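Local coordinates for DNA-(apurinic or apyrimidinic site) lyase (Xenopus laevis, PDB 6WCD), which cleaves the DNA backbone next to abasic sites, weakly, and removes nucleotides in the 3'-to-5' direction, its catalytic domain being the part described, at residues T93-F105 against L163-G175. Residues are numbered along the deposited sequence; the frame is centred on the assembly and turned at random. Where two conformers were deposited one is given.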
ATOM      1  N   THR A  93      16.890 -12.686   8.488  1.00 63.84           N
ATOM      2  CA  THR A  93      15.807 -13.617   8.549  1.00 55.08           C
ATOM      3  C   THR A  93      14.412 -13.018   8.335  1.00 45.35           C
ATOM      4  O   THR A  93      14.174 -11.894   8.613  1.00 44.35           O
ATOM      5  CB  THR A  93      15.694 -14.236   9.965  1.00 60.28           C
ATOM      6  N   GLY A  94      13.521 -13.823   7.827  1.00 35.43           N
ATOM      7  CA  GLY A  94      12.105 -13.505   7.795  1.00 32.37           C
ATOM      8  C   GLY A  94      11.690 -12.626   6.646  1.00 29.60           C
ATOM      9  O   GLY A  94      10.627 -11.993   6.728  1.00 28.09           O
ATOM     10  N   SER A  95      12.468 -12.597   5.570  1.00 27.93           N
ATOM     11  CA  SER A  95      12.210 -11.743   4.411  1.00 28.76           C
ATOM     12  C   SER A  95      11.385 -12.476   3.341  1.00 25.37           C
ATOM     13  O   SER A  95      11.162 -13.690   3.380  1.00 27.39           O
ATOM     14  CB  SER A  95      13.525 -11.271   3.792  1.00 37.73           C
ATOM     15  OG  SER A  95      14.191 -12.366   3.165  1.00 40.68           O
ATOM     16  N   VAL A  96      10.939 -11.706   2.346  1.00 21.96           N
ATOM     17  CA  VAL A  96      10.032 -12.214   1.318  1.00 20.04           C
ATOM     18  C   VAL A  96      10.769 -12.706   0.084  1.00 22.27           C
ATOM     19  O   VAL A  96      10.382 -13.692  -0.543  1.00 25.01           O
ATOM     20  CB  VAL A  96       9.052 -11.093   0.943  1.00 18.21           C
ATOM     21  CG1 VAL A  96       8.270 -11.468  -0.286  1.00 20.85           C
ATOM     22  CG2 VAL A  96       8.159 -10.754   2.152  1.00 19.75           C
ATOM     23  N   GLY A  97      11.800 -11.986  -0.347  1.00 21.76           N
ATOM     24  CA  GLY A  97      12.522 -12.460  -1.521  1.00 21.76           C
ATOM     25  C   GLY A  97      11.743 -12.318  -2.829  1.00 22.62           C
ATOM     26  O   GLY A  97      10.814 -11.528  -2.964  1.00 19.80           O
ATOM     27  N   CYS A  98      12.143 -13.133  -3.808  1.00 22.06           N
ATOM     28  CA  CYS A  98      11.570 -13.113  -5.162  0.79 21.44           C
ATOM     29  C   CYS A  98      11.677 -11.712  -5.778  1.00 22.52           C
ATOM     30  O   CYS A  98      10.690 -11.032  -6.008  1.00 20.72           O
ATOM     31  CB  CYS A  98      10.090 -13.523  -5.169  0.79 20.57           C
ATOM     32  SG  CYS A  98       9.786 -15.152  -4.492  0.79 26.45           S
ATOM     33  N   TYR A  99      12.919 -11.309  -6.047  1.00 20.19           N
ATOM     34  CA  TYR A  99      13.179  -9.921  -6.456  1.00 20.80           C
ATOM     35  C   TYR A  99      12.915  -9.624  -7.934  1.00 21.86           C
ATOM     36  O   TYR A  99      12.609  -8.468  -8.279  1.00 22.06           O
ATOM     37  CB  TYR A  99      14.612  -9.589  -6.080  1.00 21.33           C
ATOM     38  CG  TYR A  99      14.790  -9.601  -4.582  1.00 20.85           C
ATOM     39  CD1 TYR A  99      14.152  -8.673  -3.792  1.00 20.51           C
ATOM     40  CD2 TYR A  99      15.533 -10.561  -3.966  1.00 23.11           C
ATOM     41  CE1 TYR A  99      14.289  -8.703  -2.410  1.00 17.88           C
ATOM     42  CE2 TYR A  99      15.677 -10.592  -2.581  1.00 23.04           C
ATOM     43  CZ  TYR A  99      15.057  -9.658  -1.818  1.00 21.06           C
ATOM     44  OH  TYR A  99      15.191  -9.701  -0.435  1.00 25.68           O
ATOM     45  N   GLY A 100      13.019 -10.597  -8.805  1.00 19.71           N
ATOM     46  CA  GLY A 100      12.938 -10.370 -10.228  1.00 21.09           C
ATOM     47  C   GLY A 100      14.249  -9.801 -10.778  1.00 22.37           C
ATOM     48  O   GLY A 100      15.223  -9.553 -10.063  1.00 24.03           O
ATOM     49  N   ASN A 101      14.250  -9.608 -12.087  1.00 22.10           N
ATOM     50  CA  ASN A 101      15.443  -9.218 -12.814  1.00 23.48           C
ATOM     51  C   ASN A 101      15.554  -7.700 -12.778  1.00 22.72           C
ATOM     52  O   ASN A 101      14.742  -6.997 -13.378  1.00 24.17           O
ATOM     53  CB  ASN A 101      15.377  -9.746 -14.245  1.00 26.07           C
ATOM     54  CG  ASN A 101      16.608  -9.395 -15.044  1.00 33.79           C
ATOM     55  OD1 ASN A 101      17.285  -8.440 -14.736  1.00 31.32           O
ATOM     56  ND2 ASN A 101      16.916 -10.192 -16.059  1.00 52.67           N
ATOM     57  N   THR A 102      16.560  -7.187 -12.072  1.00 21.03           N
ATOM     58  CA  THR A 102      16.733  -5.735 -11.994  1.00 21.76           C
ATOM     59  C   THR A 102      17.995  -5.290 -12.721  1.00 24.75           C
ATOM     60  O   THR A 102      18.592  -4.273 -12.370  1.00 22.24           O
ATOM     61  CB  THR A 102      16.710  -5.230 -10.544  1.00 24.48           C
ATOM     62  OG1 THR A 102      17.718  -5.905  -9.784  1.00 28.45           O
ATOM     63  CG2 THR A 102      15.364  -5.485  -9.907  1.00 26.26           C
ATOM     64  N   GLU A 103      18.399  -6.031 -13.766  1.00 20.95           N
ATOM     65  CA  GLU A 103      19.584  -5.702 -14.551  1.00 25.29           C
ATOM     66  C   GLU A 103      19.587  -4.263 -15.047  1.00 25.62           C
ATOM     67  O   GLU A 103      20.648  -3.664 -15.202  1.00 29.15           O
ATOM     68  CB  GLU A 103      19.667  -6.662 -15.750  1.00 28.30           C
ATOM     69  CG  GLU A 103      21.041  -6.850 -16.347  1.00 68.83           C
ATOM     70  CD  GLU A 103      21.087  -8.070 -17.254  1.00 94.51           C
ATOM     71  OE1 GLU A 103      20.008  -8.498 -17.722  1.00 94.26           O
ATOM     72  OE2 GLU A 103      22.192  -8.610 -17.485  1.00105.37           O
ATOM     73  N   GLN A 104      18.415  -3.714 -15.310  1.00 23.86           N
ATOM     74  CA  GLN A 104      18.315  -2.351 -15.834  1.00 29.06           C
ATOM     75  C   GLN A 104      18.545  -1.284 -14.779  1.00 29.57           C
ATOM     76  O   GLN A 104      18.606  -0.109 -15.129  1.00 32.02           O
ATOM     77  CB  GLN A 104      16.922  -2.095 -16.417  1.00 39.79           C
ATOM     78  CG  GLN A 104      16.501  -2.992 -17.545  1.00 62.43           C
ATOM     79  CD  GLN A 104      15.006  -3.269 -17.510  1.00 78.12           C
ATOM     80  OE1 GLN A 104      14.366  -3.165 -16.460  1.00 74.60           O
ATOM     81  NE2 GLN A 104      14.442  -3.621 -18.658  1.00 84.60           N
ATOM     82  N   PHE A 105      18.654  -1.648 -13.507  1.00 26.97           N
ATOM     83  CA  PHE A 105      18.885  -0.695 -12.422  1.00 25.53           C
ATOM     84  C   PHE A 105      20.283  -0.836 -11.792  1.00 33.02           C
ATOM     85  O   PHE A 105      20.626  -1.908 -11.263  1.00 32.51           O
ATOM     86  CB  PHE A 105      17.867  -0.930 -11.286  1.00 19.43           C
ATOM     87  CG  PHE A 105      16.415  -0.850 -11.681  1.00 18.14           C
ATOM     88  CD1 PHE A 105      15.758  -1.913 -12.228  1.00 20.61           C
ATOM     89  CD2 PHE A 105      15.664   0.297 -11.358  1.00 19.10           C
ATOM     90  CE1 PHE A 105      14.381  -1.841 -12.522  1.00 24.71           C
ATOM     91  CE2 PHE A 105      14.344   0.383 -11.681  1.00 20.55           C
ATOM     92  CZ  PHE A 105      13.692  -0.666 -12.236  1.00 22.87           C
ATOM     93  N   LEU A 163      10.087  -0.717 -10.978  1.00 13.94           N
ATOM     94  CA  LEU A 163      10.541  -1.623  -9.914  1.00 14.65           C
ATOM     95  C   LEU A 163       9.376  -2.343  -9.230  1.00 13.56           C
ATOM     96  O   LEU A 163       9.470  -3.546  -8.910  1.00 15.05           O
ATOM     97  CB  LEU A 163      11.366  -0.835  -8.885  1.00 15.82           C
ATOM     98  CG  LEU A 163      11.973  -1.627  -7.705  1.00 16.57           C
ATOM     99  CD1 LEU A 163      12.940  -2.622  -8.283  1.00 19.70           C
ATOM    100  CD2 LEU A 163      12.670  -0.633  -6.758  1.00 18.98           C
ATOM    101  N   LEU A 164       8.305  -1.637  -8.936  1.00 12.62           N
ATOM    102  CA  LEU A 164       7.119  -2.240  -8.339  1.00 12.67           C
ATOM    103  C   LEU A 164       6.572  -3.348  -9.211  1.00 14.16           C
ATOM    104  O   LEU A 164       6.284  -4.442  -8.712  1.00 14.91           O
ATOM    105  CB  LEU A 164       6.078  -1.148  -8.125  1.00 13.45           C
ATOM    106  CG  LEU A 164       4.686  -1.620  -7.699  1.00 13.63           C
ATOM    107  CD1 LEU A 164       4.738  -2.363  -6.368  1.00 14.50           C
ATOM    108  CD2 LEU A 164       3.791  -0.381  -7.592  1.00 15.25           C
ATOM    109  N   GLN A 165       6.444  -3.107 -10.518  1.00 14.18           N
ATOM    110  CA  GLN A 165       5.980  -4.161 -11.421  1.00 15.00           C
ATOM    111  C   GLN A 165       6.909  -5.352 -11.398  1.00 14.75           C
ATOM    112  O   GLN A 165       6.456  -6.524 -11.337  1.00 16.34           O
ATOM    113  CB  GLN A 165       5.808  -3.603 -12.833  1.00 17.22           C
ATOM    114  CG  GLN A 165       5.389  -4.630 -13.817  1.00 16.46           C
ATOM    115  CD  GLN A 165       4.941  -4.044 -15.109  1.00 21.18           C
ATOM    116  OE1 GLN A 165       5.187  -2.880 -15.402  1.00 23.55           O
ATOM    117  NE2 GLN A 165       4.308  -4.883 -15.940  1.00 24.41           N
ATOM    118  N   THR A 166       8.204  -5.097 -11.487  1.00 15.66           N
ATOM    119  CA  THR A 166       9.179  -6.185 -11.498  1.00 15.21           C
ATOM    120  C   THR A 166       9.019  -7.050 -10.260  1.00 15.58           C
ATOM    121  O   THR A 166       9.002  -8.283 -10.333  1.00 17.37           O
ATOM    122  CB  THR A 166      10.587  -5.604 -11.579  1.00 17.93           C
ATOM    123  OG1 THR A 166      10.763  -4.921 -12.827  1.00 20.93           O
ATOM    124  CG2 THR A 166      11.635  -6.724 -11.547  1.00 19.51           C
ATOM    125  N   ARG A 167       8.941  -6.424  -9.096  1.00 15.12           N
ATOM    126  CA  ARG A 167       8.887  -7.201  -7.866  1.00 14.70           C
ATOM    127  C   ARG A 167       7.567  -7.958  -7.745  1.00 14.04           C
ATOM    128  O   ARG A 167       7.545  -9.125  -7.358  1.00 15.60           O
ATOM    129  CB  ARG A 167       9.092  -6.284  -6.660  1.00 15.09           C
ATOM    130  CG  ARG A 167       9.086  -7.044  -5.330  1.00 14.05           C
ATOM    131  CD  ARG A 167      10.290  -7.973  -5.239  1.00 14.83           C
ATOM    132  NE  ARG A 167      10.364  -8.737  -3.995  1.00 15.72           N
ATOM    133  CZ  ARG A 167      10.773  -8.233  -2.841  1.00 17.90           C
ATOM    134  NH1 ARG A 167      11.088  -6.969  -2.737  1.00 17.02           N
ATOM    135  NH2 ARG A 167      10.848  -9.010  -1.748  1.00 17.86           N
ATOM    136  N   ALA A 168       6.448  -7.279  -8.006  1.00 14.90           N
ATOM    137  CA  ALA A 168       5.137  -7.896  -7.818  1.00 14.44           C
ATOM    138  C   ALA A 168       4.958  -9.078  -8.743  1.00 16.53           C
ATOM    139  O   ALA A 168       4.435 -10.128  -8.326  1.00 16.82           O
ATOM    140  CB  ALA A 168       4.058  -6.861  -8.048  1.00 15.61           C
ATOM    141  N   GLU A 169       5.399  -8.952  -9.997  1.00 15.88           N
ATOM    142  CA  GLU A 169       5.287 -10.069 -10.940  1.00 16.98           C
ATOM    143  C   GLU A 169       6.227 -11.205 -10.567  1.00 19.59           C
ATOM    144  O   GLU A 169       5.879 -12.390 -10.765  1.00 19.52           O
ATOM    145  CB  GLU A 169       5.509  -9.565 -12.367  1.00 18.25           C
ATOM    146  CG  GLU A 169       4.362  -8.653 -12.773  1.00 20.17           C
ATOM    147  CD  GLU A 169       4.436  -8.172 -14.206  1.00 26.90           C
ATOM    148  OE1 GLU A 169       5.389  -8.529 -14.955  1.00 28.88           O
ATOM    149  OE2 GLU A 169       3.522  -7.426 -14.581  1.00 25.59           O
ATOM    150  N   ALA A 170       7.382 -10.904  -9.979  1.00 16.87           N
ATOM    151  CA  ALA A 170       8.285 -11.988  -9.604  1.00 17.45           C
ATOM    152  C   ALA A 170       7.727 -12.769  -8.424  1.00 17.63           C
ATOM    153  O   ALA A 170       7.797 -14.010  -8.407  1.00 20.82           O
ATOM    154  CB  ALA A 170       9.666 -11.450  -9.245  1.00 20.86           C
ATOM    155  N   ILE A 171       7.131 -12.075  -7.467  1.00 17.07           N
ATOM    156  CA  ILE A 171       6.506 -12.798  -6.348  1.00 17.52           C
ATOM    157  C   ILE A 171       5.376 -13.652  -6.889  1.00 16.98           C
ATOM    158  O   ILE A 171       5.233 -14.827  -6.529  1.00 19.18           O
ATOM    159  CB  ILE A 171       6.020 -11.811  -5.273  1.00 15.50           C
ATOM    160  CG1 ILE A 171       7.224 -11.101  -4.658  1.00 15.25           C
ATOM    161  CG2 ILE A 171       5.177 -12.524  -4.222  1.00 17.30           C
ATOM    162  CD1 ILE A 171       6.848  -9.830  -3.848  1.00 19.05           C
ATOM    163  N   LEU A 172       4.574 -13.098  -7.798  1.00 16.22           N
ATOM    164  CA  LEU A 172       3.426 -13.826  -8.337  1.00 18.34           C
ATOM    165  C   LEU A 172       3.873 -15.049  -9.112  1.00 20.87           C
ATOM    166  O   LEU A 172       3.269 -16.126  -9.005  1.00 23.25           O
ATOM    167  CB  LEU A 172       2.586 -12.909  -9.208  1.00 20.24           C
ATOM    168  CG  LEU A 172       1.308 -13.469  -9.805  1.00 21.88           C
ATOM    169  CD1 LEU A 172       0.363 -13.730  -8.631  1.00 22.01           C
ATOM    170  CD2 LEU A 172       0.719 -12.495 -10.834  1.00 20.54           C
ATOM    171  N   GLN A 173       4.985 -14.924  -9.856  1.00 21.59           N
ATOM    172  CA  GLN A 173       5.503 -16.053 -10.612  1.00 23.42           C
ATOM    173  C   GLN A 173       5.939 -17.201  -9.705  1.00 23.28           C
ATOM    174  O   GLN A 173       5.919 -18.376 -10.138  1.00 28.03           O
ATOM    175  CB  GLN A 173       6.660 -15.564 -11.493  1.00 27.78           C
ATOM    176  CG  GLN A 173       7.332 -16.655 -12.345  1.00 45.71           C
ATOM    177  CD  GLN A 173       6.367 -17.291 -13.328  1.00 72.00           C
ATOM    178  OE1 GLN A 173       5.333 -16.714 -13.666  1.00 81.07           O
ATOM    179  NE2 GLN A 173       6.696 -18.492 -13.782  1.00 79.58           N
ATOM    180  N   ASN A 174       6.287 -16.921  -8.458  1.00 22.29           N
ATOM    181  CA  ASN A 174       6.707 -17.953  -7.511  1.00 24.51           C
ATOM    182  C   ASN A 174       5.530 -18.768  -6.987  1.00 26.49           C
ATOM    183  O   ASN A 174       5.764 -19.796  -6.335  1.00 33.23           O
ATOM    184  CB  ASN A 174       7.484 -17.308  -6.359  1.00 27.01           C
ATOM    185  CG  ASN A 174       8.282 -18.307  -5.554  1.00 33.25           C
ATOM    186  OD1 ASN A 174       8.093 -18.441  -4.346  1.00 35.38           O
ATOM    187  ND2 ASN A 174       9.188 -19.016  -6.226  1.00 31.24           N
ATOM    188  N   GLY A 175       4.292 -18.373  -7.280  1.00 29.00           N
ATOM    189  CA  GLY A 175       3.092 -19.060  -6.831  1.00 29.75           C
ATOM    190  C   GLY A 175       2.312 -18.222  -5.818  1.00 31.11           C
ATOM    191  O   GLY A 175       2.770 -17.203  -5.314  1.00 35.27           O
TER
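R167 and the backbone of G97 illustrate how a buried arginine can fasten an irregular loop to a helix. R167 NH2 donates to G97 O at 2.8 Å, bent to 140° at the hydrogen, and NE adds a weak second bond to that same oxygen. With CG anti to the backbone N (chi1 -178°) and a bend at chi2, the arginine chain climbs off its helix. The ring of Y99 runs alongside: Y99 CD1 lies 3.5 Å above the centre of one face of the R167 guanidinium, the two planes 50° apart. Were R167 cut back to an alanine, the G97 carbonyl would probably lose both donors and the Y99 ring its flat neighbour. G100 presents no side chain, and its N lies 3.5 Å from A170 CB; a side chain here would collide with T166. C98 CB rests on I171 CG1, and F105 CZ meets L163 CB at 4.1 Å. Further out, E82 accepts from Y99 OH and the backbone N of V96 and G97. In this DNase I-like domain, away from the annotated sites, the loop from strand 80-83 to helix 107-114 thus packs on helix 152-173, whose A168 and I171 meet strands 133-142 and 177-181, while helix 107-114 covers F105 and L163.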